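Local coordinates for DNA polymerase III, beta subunit (Eubacterium rectale, PDB 3T0P), which probably tethers DNA polymerases and other proteins to DNA as a ring-shaped head-to-tail homodimer, giving replication its processivity, at residues K136-Q141 with R180-K185; G197-E202 with I224-E229; D266-A271 with M292-N297. All blocks are in the same frame, centred on the assembly; numbering follows the deposited sequence.

Interaction 1 (K136-Q141 with R180-K185); sequences KEVIRQ and RYIEMK. With EDO (1,2-ethanediol), chain C.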
loop_
_atom_site.group_PDB
_atom_site.type_symbol
_atom_site.label_atom_id
_atom_site.label_comp_id
_atom_site.label_asym_id
_atom_site.label_seq_id
_atom_site.Cartn_x
_atom_site.Cartn_y
_atom_site.Cartn_z
ATOM N N LYS B 136 12.835 -12.904 -14.337
ATOM C CA LYS B 136 12.136 -11.856 -13.604
ATOM C C LYS B 136 12.772 -10.511 -13.913
ATOM O O LYS B 136 12.049 -9.554 -14.189
ATOM C CB LYS B 136 12.130 -12.142 -12.098
ATOM C CG LYS B 136 11.170 -11.260 -11.310
ATOM C CD LYS B 136 11.007 -11.751 -9.859
ATOM C CE LYS B 136 10.003 -10.921 -9.086
ATOM N NZ LYS B 136 9.536 -11.626 -7.857
ATOM N N GLU B 137 14.096 -10.460 -13.955
ATOM C CA GLU B 137 14.822 -9.219 -14.233
ATOM C C GLU B 137 14.628 -8.731 -15.651
ATOM O O GLU B 137 14.471 -7.532 -15.835
ATOM C CB GLU B 137 16.320 -9.367 -13.952
ATOM C CG GLU B 137 16.682 -9.177 -12.485
ATOM C CD GLU B 137 16.644 -7.745 -11.973
ATOM O OE1 GLU B 137 17.603 -6.984 -12.252
ATOM O OE2 GLU B 137 15.665 -7.391 -11.273
ATOM N N VAL B 138 14.648 -9.619 -16.654
ATOM C CA VAL B 138 14.482 -9.174 -18.031
ATOM C C VAL B 138 13.050 -8.629 -18.250
ATOM O O VAL B 138 12.895 -7.692 -19.027
ATOM C CB VAL B 138 14.915 -10.219 -19.098
ATOM C CG1 VAL B 138 13.871 -11.315 -19.332
ATOM C CG2 VAL B 138 15.259 -9.531 -20.396
ATOM N N ILE B 139 12.034 -9.154 -17.539
ATOM C CA ILE B 139 10.666 -8.643 -17.661
ATOM C C ILE B 139 10.634 -7.245 -16.998
ATOM O O ILE B 139 10.079 -6.304 -17.565
ATOM C CB ILE B 139 9.621 -9.614 -17.019
ATOM C CG1 ILE B 139 9.520 -10.957 -17.784
ATOM C CG2 ILE B 139 8.243 -8.949 -16.873
ATOM C CD1 ILE B 139 8.774 -12.134 -16.925
ATOM N N ARG B 140 11.234 -7.113 -15.807
ATOM C CA ARG B 140 11.236 -5.827 -15.098
ATOM C C ARG B 140 11.902 -4.732 -15.976
ATOM O O ARG B 140 11.401 -3.616 -16.058
ATOM C CB ARG B 140 11.957 -5.951 -13.752
ATOM C CG ARG B 140 11.823 -4.723 -12.845
ATOM C CD ARG B 140 12.567 -4.901 -11.524
ATOM N NE ARG B 140 14.007 -5.078 -11.712
ATOM C CZ ARG B 140 14.886 -4.079 -11.784
ATOM N NH1 ARG B 140 14.482 -2.815 -11.662
ATOM N NH2 ARG B 140 16.175 -4.334 -11.955
ATOM N N GLN B 141 12.958 -5.109 -16.680
ATOM C CA GLN B 141 13.784 -4.257 -17.529
ATOM C C GLN B 141 13.146 -3.882 -18.862
ATOM O O GLN B 141 13.724 -3.043 -19.573
ATOM C CB GLN B 141 15.121 -4.948 -17.798
ATOM C CG GLN B 141 16.033 -4.957 -16.579
ATOM C CD GLN B 141 17.171 -5.929 -16.725
ATOM O OE1 GLN B 141 17.202 -6.796 -17.613
ATOM N NE2 GLN B 141 18.140 -5.808 -15.847
ATOM N N ARG B 180 16.643 -5.801 -24.337
ATOM C CA ARG B 180 17.594 -6.468 -23.469
ATOM C C ARG B 180 18.197 -7.662 -24.181
ATOM O O ARG B 180 17.516 -8.352 -24.926
ATOM C CB ARG B 180 16.939 -6.881 -22.164
ATOM C CG ARG B 180 16.808 -5.728 -21.147
ATOM C CD ARG B 180 18.146 -5.449 -20.501
ATOM N NE ARG B 180 18.086 -4.296 -19.610
ATOM C CZ ARG B 180 19.018 -3.995 -18.714
ATOM N NH1 ARG B 180 20.094 -4.771 -18.575
ATOM N NH2 ARG B 180 18.867 -2.941 -17.918
ATOM N N TYR B 181 19.500 -7.857 -24.001
ATOM C CA TYR B 181 20.257 -8.970 -24.560
ATOM C C TYR B 181 20.770 -9.842 -23.450
ATOM O O TYR B 181 21.198 -9.338 -22.402
ATOM C CB TYR B 181 21.426 -8.482 -25.407
ATOM C CG TYR B 181 21.016 -7.697 -26.628
ATOM C CD1 TYR B 181 20.991 -6.307 -26.609
ATOM C CD2 TYR B 181 20.749 -8.337 -27.833
ATOM C CE1 TYR B 181 20.656 -5.572 -27.751
ATOM C CE2 TYR B 181 20.426 -7.616 -28.983
ATOM C CZ TYR B 181 20.355 -6.233 -28.932
ATOM O OH TYR B 181 20.009 -5.520 -30.057
ATOM N N ILE B 182 20.678 -11.167 -23.655
ATOM C CA ILE B 182 21.128 -12.168 -22.690
ATOM C C ILE B 182 21.967 -13.181 -23.449
ATOM O O ILE B 182 21.543 -13.668 -24.490
ATOM C CB ILE B 182 19.922 -12.824 -21.944
ATOM C CG1 ILE B 182 19.118 -11.789 -21.127
ATOM C CG2 ILE B 182 20.354 -13.998 -21.045
ATOM C CD1 ILE B 182 17.685 -12.276 -20.748
ATOM N N GLU B 183 23.183 -13.441 -22.966
ATOM C CA GLU B 183 24.062 -14.478 -23.512
ATOM C C GLU B 183 23.815 -15.746 -22.688
ATOM O O GLU B 183 23.909 -15.717 -21.455
ATOM C CB GLU B 183 25.536 -14.061 -23.470
ATOM C CG GLU B 183 26.393 -14.804 -24.480
ATOM C CD GLU B 183 27.761 -14.192 -24.723
ATOM O OE1 GLU B 183 27.826 -13.033 -25.197
ATOM O OE2 GLU B 183 28.773 -14.887 -24.471
HETATM N N MSE B 184 23.450 -16.833 -23.352
HETATM C CA MSE B 184 23.167 -18.087 -22.653
HETATM C C MSE B 184 24.311 -19.069 -22.864
HETATM O O MSE B 184 25.145 -18.852 -23.745
HETATM C CB MSE B 184 21.820 -18.655 -23.104
HETATM C CG MSE B 184 20.668 -17.724 -22.723
HETATM SE SE MSE B 184 18.986 -18.195 -23.533
HETATM C CE MSE B 184 19.494 -18.080 -25.487
ATOM N N LYS B 185 24.393 -20.094 -22.011
ATOM C CA LYS B 185 25.474 -21.091 -22.069
ATOM C C LYS B 185 25.104 -22.269 -22.992
ATOM O O LYS B 185 25.930 -23.148 -23.210
ATOM C CB LYS B 185 25.825 -21.596 -20.659
ATOM C CG LYS B 185 26.224 -20.497 -19.653
ATOM C CD LYS B 185 27.717 -20.133 -19.725
ATOM C CE LYS B 185 28.190 -19.329 -18.527
ATOM N NZ LYS B 185 28.253 -20.134 -17.268
HETATM C C1 EDO C . 9.889 0.139 -10.952
HETATM O O1 EDO C . 10.521 0.765 -9.825
HETATM C C2 EDO C . 10.929 -0.487 -11.882
HETATM O O2 EDO C . 11.777 -1.399 -11.165
#
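The side-chain amide of Gln-141 lies flat over one face of the Arg-180 guanidinium. The two planes are only 6° apart, and Gln-141 CD sits 3.3 Å from Arg-180 CZ, above the centre of the group. Gln-141 OE1 is also close to Arg-180 NE, but the angle is poor, so this is stacking and not hydrogen bonding. The Arg-180 chain turns about its CB-CG bond (chi2 -76°), which folds the guanidinium over the Gln-141 amide. Tyr-359 helps to hold the pair: its OH accepts a hydrogen bond from Arg-180 NE and donates one to the Gln-141 carbonyl.

Next to the stack, Val-138 CG2 fits between two strand side chains. It is 3.6 Å from Arg-180 CB and 3.7 Å from Ile-182 CD1. On another side of the helix, Arg-140 grips Glu-137 side-on. Its NE lies 2.9 Å from Glu-137 OE2, and its NH2 lies 3.0 Å from Glu-137 OE1. Arg-140 NH1 also donates to O2 of an ethanediol, probably from the crystallisation liquor. Helix 132-140 thus packs on strand 176-184 of an antiparallel sheet, the helix-on-sheet layering of the domains of bacterial DNA sliding rings.

Interaction 2 (G197-E202 with I224-E229); sequences GKTLQE and IVFEFE. With ACT (acetate ion), chain T.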
loop_
_atom_site.group_PDB
_atom_site.type_symbol
_atom_site.label_atom_id
_atom_site.label_comp_id
_atom_site.label_asym_id
_atom_site.label_seq_id
_atom_site.Cartn_x
_atom_site.Cartn_y
_atom_site.Cartn_z
ATOM N N GLY B 197 1.668 -9.201 -22.829
ATOM C CA GLY B 197 2.155 -8.418 -21.701
ATOM C C GLY B 197 1.618 -8.916 -20.385
ATOM O O GLY B 197 2.382 -9.080 -19.428
ATOM N N LYS B 198 0.301 -9.221 -20.348
ATOM C CA LYS B 198 -0.354 -9.749 -19.149
ATOM C C LYS B 198 0.320 -11.056 -18.655
ATOM O O LYS B 198 0.441 -11.242 -17.461
ATOM C CB LYS B 198 -1.842 -9.981 -19.405
ATOM C CG LYS B 198 -2.649 -10.270 -18.128
ATOM C CD LYS B 198 -4.170 -10.402 -18.405
ATOM C CE LYS B 198 -4.584 -11.583 -19.286
ATOM N NZ LYS B 198 -4.237 -12.910 -18.694
ATOM N N THR B 199 0.762 -11.941 -19.566
ATOM C CA THR B 199 1.426 -13.200 -19.195
ATOM C C THR B 199 2.695 -12.936 -18.403
ATOM O O THR B 199 2.911 -13.552 -17.372
ATOM C CB THR B 199 1.735 -14.009 -20.442
ATOM O OG1 THR B 199 0.489 -14.441 -20.981
ATOM C CG2 THR B 199 2.668 -15.194 -20.158
ATOM N N LEU B 200 3.516 -12.025 -18.904
ATOM C CA LEU B 200 4.773 -11.599 -18.305
ATOM C C LEU B 200 4.543 -10.861 -17.011
ATOM O O LEU B 200 5.276 -11.123 -16.063
ATOM C CB LEU B 200 5.584 -10.760 -19.294
ATOM C CG LEU B 200 5.926 -11.512 -20.593
ATOM C CD1 LEU B 200 6.624 -10.603 -21.545
ATOM C CD2 LEU B 200 6.768 -12.764 -20.326
ATOM N N GLN B 201 3.502 -10.016 -16.927
ATOM C CA GLN B 201 3.179 -9.310 -15.675
ATOM C C GLN B 201 2.740 -10.298 -14.590
ATOM O O GLN B 201 3.219 -10.210 -13.462
ATOM C CB GLN B 201 2.071 -8.276 -15.892
ATOM C CG GLN B 201 2.521 -7.014 -16.593
ATOM C CD GLN B 201 1.358 -6.180 -17.097
ATOM O OE1 GLN B 201 0.231 -6.665 -17.311
ATOM N NE2 GLN B 201 1.620 -4.905 -17.361
ATOM N N GLU B 202 1.880 -11.269 -14.940
ATOM C CA GLU B 202 1.384 -12.259 -13.971
ATOM C C GLU B 202 2.484 -13.231 -13.534
ATOM O O GLU B 202 2.535 -13.607 -12.361
ATOM C CB GLU B 202 0.178 -13.027 -14.539
ATOM C CG GLU B 202 -1.041 -12.143 -14.803
ATOM C CD GLU B 202 -1.433 -11.187 -13.687
ATOM O OE1 GLU B 202 -1.506 -11.633 -12.520
ATOM O OE2 GLU B 202 -1.635 -9.985 -13.973
ATOM N N ILE B 224 3.492 -20.710 -25.409
ATOM C CA ILE B 224 4.706 -20.626 -24.613
ATOM C C ILE B 224 4.359 -21.275 -23.269
ATOM O O ILE B 224 3.273 -21.044 -22.744
ATOM C CB ILE B 224 5.313 -19.214 -24.484
ATOM C CG1 ILE B 224 6.685 -19.271 -23.752
ATOM C CG2 ILE B 224 4.331 -18.202 -23.837
ATOM C CD1 ILE B 224 7.610 -18.014 -24.005
ATOM N N VAL B 225 5.252 -22.124 -22.758
ATOM C CA VAL B 225 5.108 -22.840 -21.489
ATOM C C VAL B 225 6.315 -22.508 -20.608
ATOM O O VAL B 225 7.450 -22.546 -21.069
ATOM C CB VAL B 225 4.950 -24.377 -21.718
ATOM C CG1 VAL B 225 4.845 -25.144 -20.396
ATOM C CG2 VAL B 225 3.762 -24.689 -22.636
ATOM N N PHE B 226 6.050 -22.138 -19.355
ATOM C CA PHE B 226 7.034 -21.865 -18.319
ATOM C C PHE B 226 6.849 -22.879 -17.219
ATOM O O PHE B 226 5.741 -23.007 -16.721
ATOM C CB PHE B 226 6.853 -20.450 -17.726
ATOM C CG PHE B 226 6.947 -19.313 -18.699
ATOM C CD1 PHE B 226 5.825 -18.884 -19.404
ATOM C CD2 PHE B 226 8.138 -18.620 -18.866
ATOM C CE1 PHE B 226 5.912 -17.817 -20.295
ATOM C CE2 PHE B 226 8.217 -17.552 -19.748
ATOM C CZ PHE B 226 7.106 -17.166 -20.464
ATOM N N GLU B 227 7.906 -23.610 -16.847
ATOM C CA GLU B 227 7.852 -24.548 -15.720
ATOM C C GLU B 227 8.854 -24.138 -14.671
ATOM O O GLU B 227 9.992 -23.852 -14.996
ATOM C CB GLU B 227 8.130 -25.997 -16.114
ATOM C CG GLU B 227 7.481 -26.493 -17.380
ATOM C CD GLU B 227 7.706 -27.985 -17.481
ATOM O OE1 GLU B 227 8.879 -28.412 -17.394
ATOM O OE2 GLU B 227 6.702 -28.730 -17.489
ATOM N N PHE B 228 8.435 -24.119 -13.430
ATOM C CA PHE B 228 9.261 -23.772 -12.288
ATOM C C PHE B 228 8.594 -24.338 -11.058
ATOM O O PHE B 228 7.372 -24.246 -10.933
ATOM C CB PHE B 228 9.490 -22.239 -12.184
ATOM C CG PHE B 228 8.240 -21.416 -12.017
ATOM C CD1 PHE B 228 7.409 -21.150 -13.104
ATOM C CD2 PHE B 228 7.867 -20.933 -10.762
ATOM C CE1 PHE B 228 6.232 -20.409 -12.943
ATOM C CE2 PHE B 228 6.695 -20.176 -10.605
ATOM C CZ PHE B 228 5.890 -19.908 -11.698
ATOM N N GLU B 229 9.398 -24.967 -10.178
ATOM C CA GLU B 229 8.989 -25.605 -8.919
ATOM C C GLU B 229 7.857 -26.601 -9.226
ATOM O O GLU B 229 8.107 -27.514 -10.006
ATOM C CB GLU B 229 8.629 -24.552 -7.846
ATOM C CG GLU B 229 9.718 -23.502 -7.679
ATOM C CD GLU B 229 9.420 -22.302 -6.792
ATOM O OE1 GLU B 229 8.228 -21.959 -6.589
ATOM O OE2 GLU B 229 10.403 -21.663 -6.347
HETATM C C ACT T . -5.414 -12.389 -15.541
HETATM O O ACT T . -5.429 -11.977 -14.391
HETATM O OXT ACT T . -4.361 -12.808 -16.009
HETATM C CH3 ACT T . -6.692 -12.312 -16.349
#
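Helix 197-206 lies against an antiparallel sheet in the central domain, and this contact is its light apolar touch on strand 223-228. The Phe-226 ring reaches from the strand toward the helix and meets two methyl groups at its far end. Thr-199 CG2 comes within 4.2 Å of Phe-226 CE1. Leu-200 CD2 stands 4.4 Å from Phe-226 CZ. Both methyls approach the ring obliquely. Only 91 Å² is buried between the segments, counting both sides, yet all three touching residues are buried in the protein.

Thr-199 divides its side chain between two tasks. With CG2 anti to the backbone N and OG1 beside it (chi1 -68°), the methyl turns to the ring, while OG1 is hydrogen-bonded to Ser-235 OG on the neighbouring strand 231-236. Ile-217 of strand 214-220 also packs on Phe-226. Strand 231-236 is paired in turn with strand 52-58, so one sheet runs from the central domain into the N-terminal domain. Continuous sheets of this kind are a feature of the DNA sliding ring fold.

The helix meets that junction as well. Leu-52 touches Lys-198, Thr-199 and Glu-202. The Lys-198 chain curls at its end (chi3 65°, chi4 62°), and NZ forms a salt bridge with Asp-49. Lys-198 NZ also donates to acetate OXT at 2.7 Å. The acetate, probably from the crystallisation liquor, also rests beside Glu-202, with OXT 3.6 Å from Glu-202 CG.

Interaction 3 (D266-A271 with M292-N297); sequences DCIDRA and MELRIN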
loop_
_atom_site.group_PDB
_atom_site.type_symbol
_atom_site.label_atom_id
_atom_site.label_comp_id
_atom_site.label_asym_id
_atom_site.label_seq_id
_atom_site.Cartn_x
_atom_site.Cartn_y
_atom_site.Cartn_z
ATOM N N ASP B 266 17.490 11.135 -10.557
ATOM C CA ASP B 266 16.975 12.024 -9.473
ATOM C C ASP B 266 16.506 13.390 -9.990
ATOM O O ASP B 266 15.504 13.920 -9.512
ATOM C CB ASP B 266 18.015 12.220 -8.377
ATOM C CG ASP B 266 18.209 10.978 -7.513
ATOM O OD1 ASP B 266 17.434 9.984 -7.696
ATOM O OD2 ASP B 266 19.156 10.974 -6.682
ATOM N N CYS B 267 17.200 13.931 -10.993
ATOM C CA CYS B 267 16.840 15.215 -11.532
ATOM C C CYS B 267 15.522 15.165 -12.320
ATOM O O CYS B 267 14.700 16.058 -12.180
ATOM C CB CYS B 267 17.963 15.753 -12.404
ATOM S SG CYS B 267 17.445 17.146 -13.425
ATOM N N ILE B 268 15.351 14.153 -13.194
ATOM C CA ILE B 268 14.147 14.006 -14.005
ATOM C C ILE B 268 12.952 13.719 -13.079
ATOM O O ILE B 268 11.857 14.256 -13.283
ATOM C CB ILE B 268 14.323 12.940 -15.112
ATOM C CG1 ILE B 268 15.530 13.319 -16.007
ATOM C CG2 ILE B 268 13.039 12.844 -15.940
ATOM C CD1 ILE B 268 15.827 12.407 -17.226
ATOM N N ASP B 269 13.185 12.944 -12.026
ATOM C CA ASP B 269 12.147 12.646 -11.050
ATOM C C ASP B 269 11.720 13.951 -10.320
ATOM O O ASP B 269 10.524 14.188 -10.175
ATOM C CB ASP B 269 12.653 11.569 -10.089
ATOM C CG ASP B 269 11.668 11.125 -9.027
ATOM O OD1 ASP B 269 10.525 10.742 -9.395
ATOM O OD2 ASP B 269 12.060 11.096 -7.835
ATOM N N ARG B 270 12.675 14.818 -9.945
ATOM C CA ARG B 270 12.395 16.129 -9.307
ATOM C C ARG B 270 11.499 16.982 -10.202
ATOM O O ARG B 270 10.539 17.553 -9.738
ATOM C CB ARG B 270 13.695 16.924 -9.065
ATOM C CG ARG B 270 14.345 16.623 -7.764
ATOM C CD ARG B 270 15.469 17.602 -7.449
ATOM N NE ARG B 270 16.718 17.245 -8.114
ATOM C CZ ARG B 270 17.556 16.295 -7.705
ATOM N NH1 ARG B 270 17.272 15.561 -6.639
ATOM N NH2 ARG B 270 18.676 16.058 -8.376
ATOM N N ALA B 271 11.831 17.066 -11.484
ATOM C CA ALA B 271 11.087 17.814 -12.476
ATOM C C ALA B 271 9.613 17.366 -12.570
ATOM O O ALA B 271 8.750 18.216 -12.768
ATOM C CB ALA B 271 11.766 17.654 -13.835
HETATM N N MSE B 292 25.063 19.402 -18.631
HETATM C CA MSE B 292 23.697 19.189 -19.057
HETATM C C MSE B 292 22.805 20.051 -18.171
HETATM O O MSE B 292 22.814 19.909 -16.941
HETATM C CB MSE B 292 23.263 17.720 -19.001
HETATM C CG MSE B 292 21.821 17.566 -19.421
HETATM SE SE MSE B 292 21.050 15.796 -19.133
HETATM C CE MSE B 292 22.035 14.777 -20.537
ATOM N N GLU B 293 22.045 20.937 -18.801
ATOM C CA GLU B 293 21.054 21.754 -18.126
ATOM C C GLU B 293 19.663 21.205 -18.442
ATOM O O GLU B 293 19.314 21.048 -19.618
ATOM C CB GLU B 293 21.170 23.216 -18.559
ATOM C CG GLU B 293 20.167 24.073 -17.809
ATOM C CD GLU B 293 20.124 25.522 -18.239
ATOM O OE1 GLU B 293 19.813 25.792 -19.422
ATOM O OE2 GLU B 293 20.408 26.390 -17.384
ATOM N N LEU B 294 18.877 20.932 -17.396
ATOM C CA LEU B 294 17.512 20.428 -17.478
ATOM C C LEU B 294 16.541 21.454 -16.950
ATOM O O LEU B 294 16.757 22.024 -15.885
ATOM C CB LEU B 294 17.354 19.108 -16.705
ATOM C CG LEU B 294 18.219 17.968 -17.203
ATOM C CD1 LEU B 294 19.494 17.878 -16.373
ATOM C CD2 LEU B 294 17.480 16.667 -17.134
ATOM N N ARG B 295 15.479 21.699 -17.712
ATOM C CA ARG B 295 14.424 22.645 -17.335
ATOM C C ARG B 295 13.044 22.076 -17.565
ATOM O O ARG B 295 12.815 21.300 -18.518
ATOM C CB ARG B 295 14.511 23.958 -18.131
ATOM C CG ARG B 295 15.790 24.737 -17.955
ATOM C CD ARG B 295 15.864 25.949 -18.868
ATOM N NE ARG B 295 15.788 25.580 -20.284
ATOM C CZ ARG B 295 16.010 26.420 -21.289
ATOM N NH1 ARG B 295 16.353 27.680 -21.047
ATOM N NH2 ARG B 295 15.907 26.004 -22.547
ATOM N N ILE B 296 12.117 22.544 -16.729
ATOM C CA ILE B 296 10.717 22.279 -16.860
ATOM C C ILE B 296 10.026 23.482 -16.279
ATOM O O ILE B 296 10.557 24.118 -15.366
ATOM C CB ILE B 296 10.290 20.912 -16.235
ATOM C CG1 ILE B 296 8.993 20.389 -16.875
ATOM C CG2 ILE B 296 10.225 20.940 -14.682
ATOM C CD1 ILE B 296 8.806 18.836 -16.715
ATOM N N ASN B 297 8.868 23.823 -16.822
ATOM C CA ASN B 297 8.040 24.913 -16.276
ATOM C C ASN B 297 6.579 24.521 -16.447
ATOM O O ASN B 297 6.238 23.812 -17.395
ATOM C CB ASN B 297 8.350 26.272 -16.912
ATOM C CG ASN B 297 8.114 26.264 -18.369
ATOM O OD1 ASN B 297 6.990 26.493 -18.831
ATOM N ND2 ASN B 297 9.145 25.879 -19.108
#
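Leu-294 lays its side chain against the sulfur of Cys-267. Leu-294 CB is 3.8 Å from Cys-267 SG, and Leu-294 CG follows at 3.9 Å. The two branches meet it equally: Leu-294 CD1 and CD2 each lie 3.7 Å from Cys-267 SG. Leu-294 CD2 also meets the next helix residue, 4.0 Å from Ile-268 CG1, where the two side chains cross at about a right angle. Cys-267 SG is anti to its backbone N (chi1 166°), which extends it from the helix toward the strand. An alanine in place of Leu-294 lacks CG and both methyls, and is likely to leave a gap beside the Cys-267 sulfur and Ile-268.

One turn on, the small Ala-271 lets the backbones come closer. Ala-271 CB is 3.7 Å from Ile-296 CG2, and that methyl also lies against the Ala-271 carbonyl oxygen.

The axes of segments 266-271 and 292-297 run nearly parallel, 14° apart, with a closest approach of 9.2 Å. Arg-270 makes a salt bridge to Glu-305 of strand 302-308 and donates a hydrogen bond from NH1 to Lys-81 O of the second subunit. Strands 283-288 and 302-308 flank strand 291-297 in its antiparallel sheet, and Ile-268 packs on helix 322-329.

Overall arrangement
Interactions 1 and 2 belong to the central domain and interaction 3 to the C-terminal domain. The first two have centres 14 Å apart and touch through their helices: Ile-139 CD1 lies 3.7 Å from Leu-200 O. Helices 132-140 and 197-206 thus form a pair, each packed on a different sheet. Interaction 3 stands apart. Its centre is 30 Å from that of interaction 1 and 37 Å from that of interaction 2, with nearest atoms about 14 and 20 Å away. The sheet of strand 176-184 continues through strand 357-361 of the C-terminal domain, so one sheet spans the two domains. Of the three, interaction 3 is the one next to the second subunit.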